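2-dehydropantoate 2-reductase, putative (Enterococcus faecalis, PDB 2EW2) probably catalyses the NADPH-dependent reduction of 2-dehydropantoate (ketopantoate) to (R)-pantoate, a step on the route to pantothenate. Local coordinates at residues B[113-118]-B[289-294]; B[187-192]-B[231-236]; B[284-289]-B[302-307]. All blocks are in the same frame, centred on the assembly; numbering follows the deposited sequence.

Contact 1: residues B[113-118]-B[289-294]; sequences HEDVLE and GQKYNV
D115 and E118, three residues apart at helix 114-117, both bring a carboxylate oxygen to K291 NZ. Just before them E114 joins in from the side, by a salt bridge from its OE2 to K288 of the same helix as K291. In D115, OD1 lies 3.3 Å from K291 NZ in a salt bridge whose hydrogen bond is weak. The stronger hold on D115 is on its other oxygen, OD2, which is bridged to K288 and R287. Helix 114-117 belongs to the N-terminal, Rossmann-type region of this ketopantoate reductase, and helix 282-292 to the all-helical C-terminal region, which makes this an ionic contact at the surface between the two halves of the chain. Three residues on, E118 meets K291 from the opposite direction: OE2 stands 3.6 Å from K291 NZ, a long salt bridge. The lysine spans the distance because its chain is stretched beyond CG, with chi3 173° and chi4 -179°, while the nearest CA atoms, those of D115 and K291, remain 10.8 Å apart. E118 is likewise extended beyond CG (chi2 -175°), and its OE1 has a second, weak and long ion pair with K123.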
loop_
_atom_site.group_PDB
_atom_site.type_symbol
_atom_site.label_atom_id
_atom_site.label_comp_id
_atom_site.label_asym_id
_atom_site.label_seq_id
_atom_site.Cartn_x
_atom_site.Cartn_y
_atom_site.Cartn_z
ATOM N N HIS B 113 3.635 22.657 5.671
ATOM C CA HIS B 113 4.812 23.330 6.237
ATOM C C HIS B 113 4.498 24.197 7.435
ATOM O O HIS B 113 5.365 24.406 8.296
ATOM C CB HIS B 113 5.540 24.133 5.160
ATOM C CG HIS B 113 5.843 23.328 3.941
ATOM N ND1 HIS B 113 6.585 22.169 3.989
ATOM C CD2 HIS B 113 5.503 23.508 2.642
ATOM C CE1 HIS B 113 6.695 21.673 2.770
ATOM N NE2 HIS B 113 6.047 22.467 1.935
ATOM N N GLU B 114 3.256 24.674 7.509
ATOM C CA GLU B 114 2.765 25.390 8.692
ATOM C C GLU B 114 2.973 24.599 9.991
ATOM O O GLU B 114 3.131 25.187 11.055
ATOM C CB GLU B 114 1.277 25.785 8.533
ATOM C CG GLU B 114 0.284 24.615 8.324
ATOM C CD GLU B 114 0.200 24.111 6.878
ATOM O OE1 GLU B 114 0.936 24.623 5.999
ATOM O OE2 GLU B 114 -0.605 23.183 6.606
ATOM N N ASP B 115 2.991 23.268 9.903
ATOM C CA ASP B 115 3.142 22.445 11.098
ATOM C C ASP B 115 4.565 22.513 11.642
ATOM O O ASP B 115 4.775 22.412 12.832
ATOM C CB ASP B 115 2.728 20.999 10.824
ATOM C CG ASP B 115 1.260 20.883 10.386
ATOM O OD1 ASP B 115 0.447 21.768 10.755
ATOM O OD2 ASP B 115 0.916 19.916 9.671
ATOM N N VAL B 116 5.544 22.698 10.766
ATOM C CA VAL B 116 6.914 22.938 11.219
ATOM C C VAL B 116 7.034 24.383 11.716
ATOM O O VAL B 116 7.574 24.639 12.800
ATOM C CB VAL B 116 7.950 22.673 10.084
ATOM C CG1 VAL B 116 9.272 23.362 10.380
ATOM C CG2 VAL B 116 8.178 21.176 9.887
ATOM N N LEU B 117 6.527 25.321 10.913
ATOM C CA LEU B 117 6.676 26.753 11.177
ATOM C C LEU B 117 6.062 27.141 12.517
ATOM O O LEU B 117 6.646 27.943 13.250
ATOM C CB LEU B 117 6.103 27.607 10.017
ATOM C CG LEU B 117 6.817 27.478 8.660
ATOM C CD1 LEU B 117 6.083 28.205 7.528
ATOM C CD2 LEU B 117 8.268 27.959 8.761
ATOM N N GLU B 118 4.919 26.547 12.853
ATOM C CA GLU B 118 4.203 26.912 14.082
ATOM C C GLU B 118 4.962 26.561 15.376
ATOM O O GLU B 118 4.619 27.044 16.450
ATOM C CB GLU B 118 2.757 26.383 14.092
ATOM C CG GLU B 118 2.603 24.928 14.506
ATOM C CD GLU B 118 1.160 24.421 14.388
ATOM O OE1 GLU B 118 0.217 25.257 14.482
ATOM O OE2 GLU B 118 0.970 23.180 14.201
ATOM N N GLY B 289 -3.513 13.669 9.817
ATOM C CA GLY B 289 -4.538 12.715 10.213
ATOM C C GLY B 289 -4.331 12.139 11.612
ATOM O O GLY B 289 -5.281 11.961 12.360
ATOM N N GLN B 290 -3.090 11.839 11.959
ATOM C CA GLN B 290 -2.778 11.302 13.272
ATOM C C GLN B 290 -3.131 12.320 14.348
ATOM O O GLN B 290 -3.652 11.966 15.395
ATOM C CB GLN B 290 -1.291 10.937 13.365
ATOM C CG GLN B 290 -0.911 9.684 12.553
ATOM C CD GLN B 290 -1.729 8.471 12.971
ATOM O OE1 GLN B 290 -1.588 7.980 14.090
ATOM N NE2 GLN B 290 -2.593 7.992 12.084
ATOM N N LYS B 291 -2.855 13.591 14.093
ATOM C CA LYS B 291 -3.126 14.584 15.124
ATOM C C LYS B 291 -4.597 14.984 15.176
ATOM O O LYS B 291 -5.085 15.414 16.220
ATOM C CB LYS B 291 -2.153 15.760 15.048
ATOM C CG LYS B 291 -2.315 16.694 13.912
ATOM C CD LYS B 291 -1.682 18.062 14.274
ATOM C CE LYS B 291 -1.684 18.999 13.057
ATOM N NZ LYS B 291 -1.061 20.329 13.311
ATOM N N TYR B 292 -5.323 14.766 14.079
ATOM C CA TYR B 292 -6.747 15.090 14.028
ATOM C C TYR B 292 -7.657 13.894 14.283
ATOM O O TYR B 292 -8.879 14.023 14.236
ATOM C CB TYR B 292 -7.123 15.726 12.689
ATOM C CG TYR B 292 -6.380 16.990 12.344
ATOM C CD1 TYR B 292 -6.256 17.388 11.018
ATOM C CD2 TYR B 292 -5.801 17.793 13.338
ATOM C CE1 TYR B 292 -5.585 18.536 10.670
ATOM C CE2 TYR B 292 -5.122 18.964 13.001
ATOM C CZ TYR B 292 -5.026 19.331 11.661
ATOM O OH TYR B 292 -4.349 20.477 11.285
ATOM N N ASN B 293 -7.069 12.726 14.520
ATOM C CA ASN B 293 -7.864 11.503 14.700
ATOM C C ASN B 293 -8.643 11.122 13.439
ATOM O O ASN B 293 -9.812 10.722 13.512
ATOM C CB ASN B 293 -8.849 11.684 15.869
ATOM C CG ASN B 293 -8.823 10.529 16.813
ATOM O OD1 ASN B 293 -7.746 10.066 17.181
ATOM N ND2 ASN B 293 -9.996 10.038 17.204
ATOM N N VAL B 294 -7.993 11.291 12.287
ATOM C CA VAL B 294 -8.565 10.926 10.992
ATOM C C VAL B 294 -7.718 9.815 10.403
ATOM O O VAL B 294 -6.501 9.957 10.277
ATOM C CB VAL B 294 -8.550 12.133 10.006
ATOM C CG1 VAL B 294 -9.017 11.707 8.606
ATOM C CG2 VAL B 294 -9.414 13.272 10.540
#

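Contact 2: residues B[187-192]-B[231-236]; sequences SIWRKA and AVAEKE
With chi1 at -92°, away from a staggered value, W189 lays its indole against the last turns of helix 218-235, and A233 CB settles over one face. That methyl stands 3.7 Å from the centroid of the six-membered ring and only 12° off its normal, a CH-pi contact. V232 meets the far corner of the ring obliquely: its CG1 is 3.8 Å from W189 CH2. E236 comes to the edge instead. Its chain runs extended beyond CG and sets OE1 near the ring plane, 3.5 Å from W189 CZ2, with the carboxylate turned 81° to the indole. A water in that plane links the two polar ends, accepting from W189 NE1 at 2.9 Å and donating to E236 OE1 at 2.6 Å; the buried indole N-H is thereby satisfied. The other oxygen, E236 OE2, is taken by Y292 OH and by K288 NZ; these bonds, with the water on OE1, restrict the rotation of the carboxylate, and the lysine probably favours its charged form. K288 also packs on W189. W189 joins helix 184-195 to the C-terminal end of helix 218-235 in a buried part of the helical C-terminal region of the ketopantoate reductase family.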
loop_
_atom_site.group_PDB
_atom_site.type_symbol
_atom_site.label_atom_id
_atom_site.label_comp_id
_atom_site.label_asym_id
_atom_site.label_seq_id
_atom_site.Cartn_x
_atom_site.Cartn_y
_atom_site.Cartn_z
ATOM N N SER B 187 -5.743 25.651 -3.447
ATOM C CA SER B 187 -4.965 25.212 -4.599
ATOM C C SER B 187 -3.797 24.317 -4.190
ATOM O O SER B 187 -3.481 23.343 -4.882
ATOM C CB SER B 187 -4.477 26.404 -5.427
ATOM O OG SER B 187 -3.341 26.963 -4.814
ATOM N N ILE B 188 -3.166 24.643 -3.065
ATOM C CA ILE B 188 -2.100 23.814 -2.517
ATOM C C ILE B 188 -2.582 22.399 -2.130
ATOM O O ILE B 188 -1.900 21.392 -2.411
ATOM C CB ILE B 188 -1.412 24.535 -1.333
ATOM C CG1 ILE B 188 -0.592 25.721 -1.859
ATOM C CG2 ILE B 188 -0.583 23.556 -0.453
ATOM C CD1 ILE B 188 -0.214 26.717 -0.786
ATOM N N TRP B 189 -3.739 22.332 -1.486
ATOM C CA TRP B 189 -4.355 21.053 -1.121
ATOM C C TRP B 189 -4.759 20.261 -2.360
ATOM O O TRP B 189 -4.530 19.051 -2.427
ATOM C CB TRP B 189 -5.588 21.277 -0.252
ATOM C CG TRP B 189 -5.311 21.261 1.214
ATOM C CD1 TRP B 189 -5.250 22.347 2.066
ATOM C CD2 TRP B 189 -5.047 20.106 2.013
ATOM N NE1 TRP B 189 -4.972 21.924 3.348
ATOM C CE2 TRP B 189 -4.851 20.553 3.346
ATOM C CE3 TRP B 189 -4.963 18.725 1.734
ATOM C CZ2 TRP B 189 -4.575 19.668 4.404
ATOM C CZ3 TRP B 189 -4.683 17.841 2.795
ATOM C CH2 TRP B 189 -4.492 18.324 4.113
ATOM N N ARG B 190 -5.386 20.941 -3.319
ATOM C CA ARG B 190 -5.787 20.307 -4.574
ATOM C C ARG B 190 -4.591 19.749 -5.348
ATOM O O ARG B 190 -4.660 18.641 -5.902
ATOM C CB ARG B 190 -6.604 21.259 -5.446
ATOM C CG ARG B 190 -7.003 20.637 -6.786
ATOM C CD ARG B 190 -7.912 21.567 -7.548
ATOM N NE ARG B 190 -8.147 21.160 -8.930
ATOM C CZ ARG B 190 -7.249 21.261 -9.914
ATOM N NH1 ARG B 190 -6.015 21.701 -9.680
ATOM N NH2 ARG B 190 -7.581 20.903 -11.142
ATOM N N LYS B 191 -3.499 20.515 -5.377
ATOM C CA LYS B 191 -2.283 20.095 -6.059
ATOM C C LYS B 191 -1.639 18.885 -5.365
ATOM O O LYS B 191 -1.182 17.946 -6.027
ATOM C CB LYS B 191 -1.300 21.265 -6.124
ATOM C CG LYS B 191 0.040 20.978 -6.777
ATOM C CD LYS B 191 0.739 22.318 -7.042
ATOM C CE LYS B 191 2.176 22.152 -7.460
ATOM N NZ LYS B 191 3.051 22.006 -6.254
ATOM N N ALA B 192 -1.609 18.919 -4.035
ATOM C CA ALA B 192 -1.021 17.834 -3.248
ATOM C C ALA B 192 -1.846 16.560 -3.434
ATOM O O ALA B 192 -1.297 15.481 -3.506
ATOM C CB ALA B 192 -0.934 18.214 -1.767
ATOM N N ALA B 231 -10.727 14.363 3.741
ATOM C CA ALA B 231 -11.098 14.186 5.146
ATOM C C ALA B 231 -10.252 15.039 6.098
ATOM O O ALA B 231 -10.797 15.650 7.026
ATOM C CB ALA B 231 -11.045 12.707 5.555
ATOM N N VAL B 232 -8.941 15.086 5.848
ATOM C CA VAL B 232 -8.003 15.867 6.639
ATOM C C VAL B 232 -8.097 17.384 6.321
ATOM O O VAL B 232 -8.112 18.229 7.245
ATOM C CB VAL B 232 -6.554 15.350 6.431
ATOM C CG1 VAL B 232 -5.557 16.230 7.110
ATOM C CG2 VAL B 232 -6.418 13.888 6.890
ATOM N N ALA B 233 -8.177 17.740 5.031
ATOM C CA ALA B 233 -8.338 19.145 4.645
ATOM C C ALA B 233 -9.567 19.756 5.323
ATOM O O ALA B 233 -9.529 20.892 5.798
ATOM C CB ALA B 233 -8.443 19.299 3.133
ATOM N N GLU B 234 -10.650 18.988 5.343
ATOM C CA GLU B 234 -11.888 19.398 5.987
ATOM C C GLU B 234 -11.676 19.881 7.435
ATOM O O GLU B 234 -12.304 20.853 7.856
ATOM C CB GLU B 234 -12.901 18.251 5.927
ATOM C CG GLU B 234 -14.334 18.678 6.184
ATOM C CD GLU B 234 -14.689 18.673 7.674
ATOM O OE1 GLU B 234 -15.755 19.244 8.032
ATOM O OE2 GLU B 234 -13.910 18.098 8.479
ATOM N N LYS B 235 -10.794 19.208 8.172
ATOM C CA LYS B 235 -10.469 19.597 9.546
ATOM C C LYS B 235 -9.811 20.968 9.636
ATOM O O LYS B 235 -9.838 21.598 10.685
ATOM C CB LYS B 235 -9.547 18.569 10.207
ATOM C CG LYS B 235 -10.115 17.158 10.257
ATOM C CD LYS B 235 -11.499 17.131 10.875
ATOM C CE LYS B 235 -11.956 15.704 11.066
ATOM N NZ LYS B 235 -13.371 15.657 11.439
ATOM N N GLU B 236 -9.191 21.393 8.540
ATOM C CA GLU B 236 -8.537 22.693 8.437
ATOM C C GLU B 236 -9.408 23.651 7.622
ATOM O O GLU B 236 -8.937 24.684 7.154
ATOM C CB GLU B 236 -7.166 22.510 7.782
ATOM C CG GLU B 236 -6.249 21.580 8.598
ATOM C CD GLU B 236 -4.807 21.559 8.111
ATOM O OE1 GLU B 236 -4.550 22.057 7.001
ATOM O OE2 GLU B 236 -3.928 21.046 8.856
HETATM O O HOH W 1 -5.185 23.964 5.334
#

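Contact 3: residues B[284-289]-B[302-307]; sequences AVWRKG and LTQLVH
The indole of W286 and the side-chain amide of Q304 are tilted by only 20° between their planes, but NE2 meets the ring obliquely and the two side chains cross at about a right angle. Q304 NE2 reaches the outer end of the six-membered ring, 3.4 Å from W286 CH2. The aliphatic part of the same chain follows: Q304 CG is 4.0 Å from W286 CH2. T303, one residue earlier, slants in on the neighbouring CE3-CZ3 side of the ring, with CB 4.0 Å from W286 CE3 and CG2 4.1 Å from W286 CZ3. The indole gets there because W286 CG lies opposite the backbone N (chi1 -180°), which carries the ring outward from helix 282-292. This is van der Waals packing, with no hydrogen bond between the two segments, and it joins two consecutive helices of the C-terminal region, 282-292 and 297-313; T296 and A300 also touch the indole. T303 OG1 hydrogen-bonds to the carbonyl of C299 one turn back, and its CB and CG2 are the atoms that meet the ring. Q304 OE1 bonds to S220 of the second subunit, and its NE2 makes a weak bond to A300 O. The glutamine that meets W286 also belongs to the subunit interface. The side chain of Q304 lies about 11 Å from that of E311, a magnesium-binding residue; no magnesium is bound to this chain.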
loop_
_atom_site.group_PDB
_atom_site.type_symbol
_atom_site.label_atom_id
_atom_site.label_comp_id
_atom_site.label_asym_id
_atom_site.label_seq_id
_atom_site.Cartn_x
_atom_site.Cartn_y
_atom_site.Cartn_z
ATOM N N ALA B 284 2.494 13.994 4.775
ATOM C CA ALA B 284 1.940 15.175 5.423
ATOM C C ALA B 284 0.463 14.976 5.794
ATOM O O ALA B 284 0.048 15.321 6.902
ATOM C CB ALA B 284 2.119 16.369 4.515
ATOM N N VAL B 285 -0.312 14.373 4.894
ATOM C CA VAL B 285 -1.705 13.989 5.185
ATOM C C VAL B 285 -1.746 13.009 6.362
ATOM O O VAL B 285 -2.588 13.110 7.257
ATOM C CB VAL B 285 -2.373 13.321 3.940
ATOM C CG1 VAL B 285 -3.793 12.913 4.235
ATOM C CG2 VAL B 285 -2.333 14.249 2.745
ATOM N N TRP B 286 -0.837 12.048 6.333
ATOM C CA TRP B 286 -0.734 11.029 7.374
ATOM C C TRP B 286 -0.393 11.685 8.732
ATOM O O TRP B 286 -1.075 11.431 9.739
ATOM C CB TRP B 286 0.302 9.970 6.945
ATOM C CG TRP B 286 0.540 8.827 7.906
ATOM C CD1 TRP B 286 -0.284 8.395 8.918
ATOM C CD2 TRP B 286 1.676 7.941 7.907
ATOM N NE1 TRP B 286 0.289 7.307 9.558
ATOM C CE2 TRP B 286 1.490 7.017 8.959
ATOM C CE3 TRP B 286 2.842 7.852 7.126
ATOM C CZ2 TRP B 286 2.427 6.014 9.249
ATOM C CZ3 TRP B 286 3.769 6.853 7.411
ATOM C CH2 TRP B 286 3.561 5.954 8.469
ATOM N N ARG B 287 0.628 12.538 8.759
ATOM C CA ARG B 287 0.971 13.280 10.000
ATOM C C ARG B 287 -0.234 14.073 10.541
ATOM O O ARG B 287 -0.585 13.969 11.722
ATOM C CB ARG B 287 2.183 14.196 9.775
ATOM C CG ARG B 287 2.709 14.871 11.043
ATOM C CD ARG B 287 3.759 15.950 10.741
ATOM N NE ARG B 287 3.201 17.050 9.944
ATOM C CZ ARG B 287 3.527 17.305 8.679
ATOM N NH1 ARG B 287 2.957 18.325 8.040
ATOM N NH2 ARG B 287 4.425 16.547 8.051
ATOM N N LYS B 288 -0.892 14.835 9.676
ATOM C CA LYS B 288 -2.069 15.616 10.100
ATOM C C LYS B 288 -3.210 14.732 10.575
ATOM O O LYS B 288 -3.819 15.013 11.602
ATOM C CB LYS B 288 -2.569 16.510 8.969
ATOM C CG LYS B 288 -1.644 17.681 8.631
ATOM C CD LYS B 288 -2.174 18.431 7.389
ATOM C CE LYS B 288 -1.319 19.688 7.102
ATOM N NZ LYS B 288 -1.492 20.785 8.138
ATOM N N GLY B 289 -3.513 13.669 9.817
ATOM C CA GLY B 289 -4.538 12.715 10.213
ATOM C C GLY B 289 -4.331 12.139 11.612
ATOM O O GLY B 289 -5.281 11.961 12.360
ATOM N N LEU B 302 1.196 3.855 1.383
ATOM C CA LEU B 302 1.901 4.314 0.190
ATOM C C LEU B 302 3.209 4.973 0.585
ATOM O O LEU B 302 4.257 4.728 -0.041
ATOM C CB LEU B 302 1.025 5.266 -0.618
ATOM C CG LEU B 302 1.548 5.672 -2.006
ATOM C CD1 LEU B 302 1.785 4.421 -2.888
ATOM C CD2 LEU B 302 0.554 6.647 -2.638
ATOM N N THR B 303 3.156 5.798 1.632
ATOM C CA THR B 303 4.381 6.443 2.157
ATOM C C THR B 303 5.444 5.401 2.544
ATOM O O THR B 303 6.606 5.507 2.130
ATOM C CB THR B 303 4.061 7.386 3.339
ATOM O OG1 THR B 303 3.106 8.383 2.912
ATOM C CG2 THR B 303 5.334 8.086 3.830
ATOM N N GLN B 304 5.039 4.391 3.317
ATOM C CA GLN B 304 5.939 3.327 3.751
ATOM C C GLN B 304 6.496 2.509 2.576
ATOM O O GLN B 304 7.672 2.169 2.561
ATOM C CB GLN B 304 5.236 2.415 4.767
ATOM C CG GLN B 304 4.962 3.071 6.139
ATOM C CD GLN B 304 4.000 2.230 6.989
ATOM O OE1 GLN B 304 4.277 1.072 7.296
ATOM N NE2 GLN B 304 2.857 2.805 7.341
ATOM N N LEU B 305 5.660 2.220 1.583
ATOM C CA LEU B 305 6.103 1.457 0.405
ATOM C C LEU B 305 7.150 2.238 -0.385
ATOM O O LEU B 305 8.179 1.682 -0.781
ATOM C CB LEU B 305 4.917 1.103 -0.512
ATOM C CG LEU B 305 3.883 0.100 0.059
ATOM C CD1 LEU B 305 2.737 -0.097 -0.922
ATOM C CD2 LEU B 305 4.551 -1.217 0.378
ATOM N N VAL B 306 6.881 3.527 -0.597
ATOM C CA VAL B 306 7.832 4.417 -1.296
ATOM C C VAL B 306 9.171 4.492 -0.551
ATOM O O VAL B 306 10.229 4.302 -1.156
ATOM C CB VAL B 306 7.213 5.808 -1.599
ATOM C CG1 VAL B 306 8.291 6.834 -2.034
ATOM C CG2 VAL B 306 6.155 5.658 -2.688
ATOM N N HIS B 307 9.125 4.732 0.760
ATOM C CA HIS B 307 10.321 4.667 1.596
ATOM C C HIS B 307 11.005 3.307 1.538
ATOM O O HIS B 307 12.239 3.238 1.534
ATOM C CB HIS B 307 9.997 5.030 3.048
ATOM C CG HIS B 307 9.737 6.485 3.258
ATOM N ND1 HIS B 307 10.477 7.471 2.637
ATOM C CD2 HIS B 307 8.836 7.126 4.041
ATOM C CE1 HIS B 307 10.030 8.655 3.016
ATOM N NE2 HIS B 307 9.041 8.473 3.871
#

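How the contacts relate
Helix 282-292 ties the set together: contacts 1 and 3 both use it and share G289, while contact 2 packs against it from helix 218-235. The centres of contacts 1 and 2, and of 1 and 3, are about 12 Å apart; those of 2 and 3 are about 15 Å apart. In the sequence both segments of contact 2 fall between those of contact 1, contact 3 follows contact 2, and contacts 1 and 3 interlace. K288 of the shared helix connects contact 1 to contact 2. Contacts 2 and 3 join helices within the C-terminal region, whereas contact 1 connects it to the Rossmann-type region, so helix 282-292 is both part of the helical packing and a face that meets the Rossmann-type region.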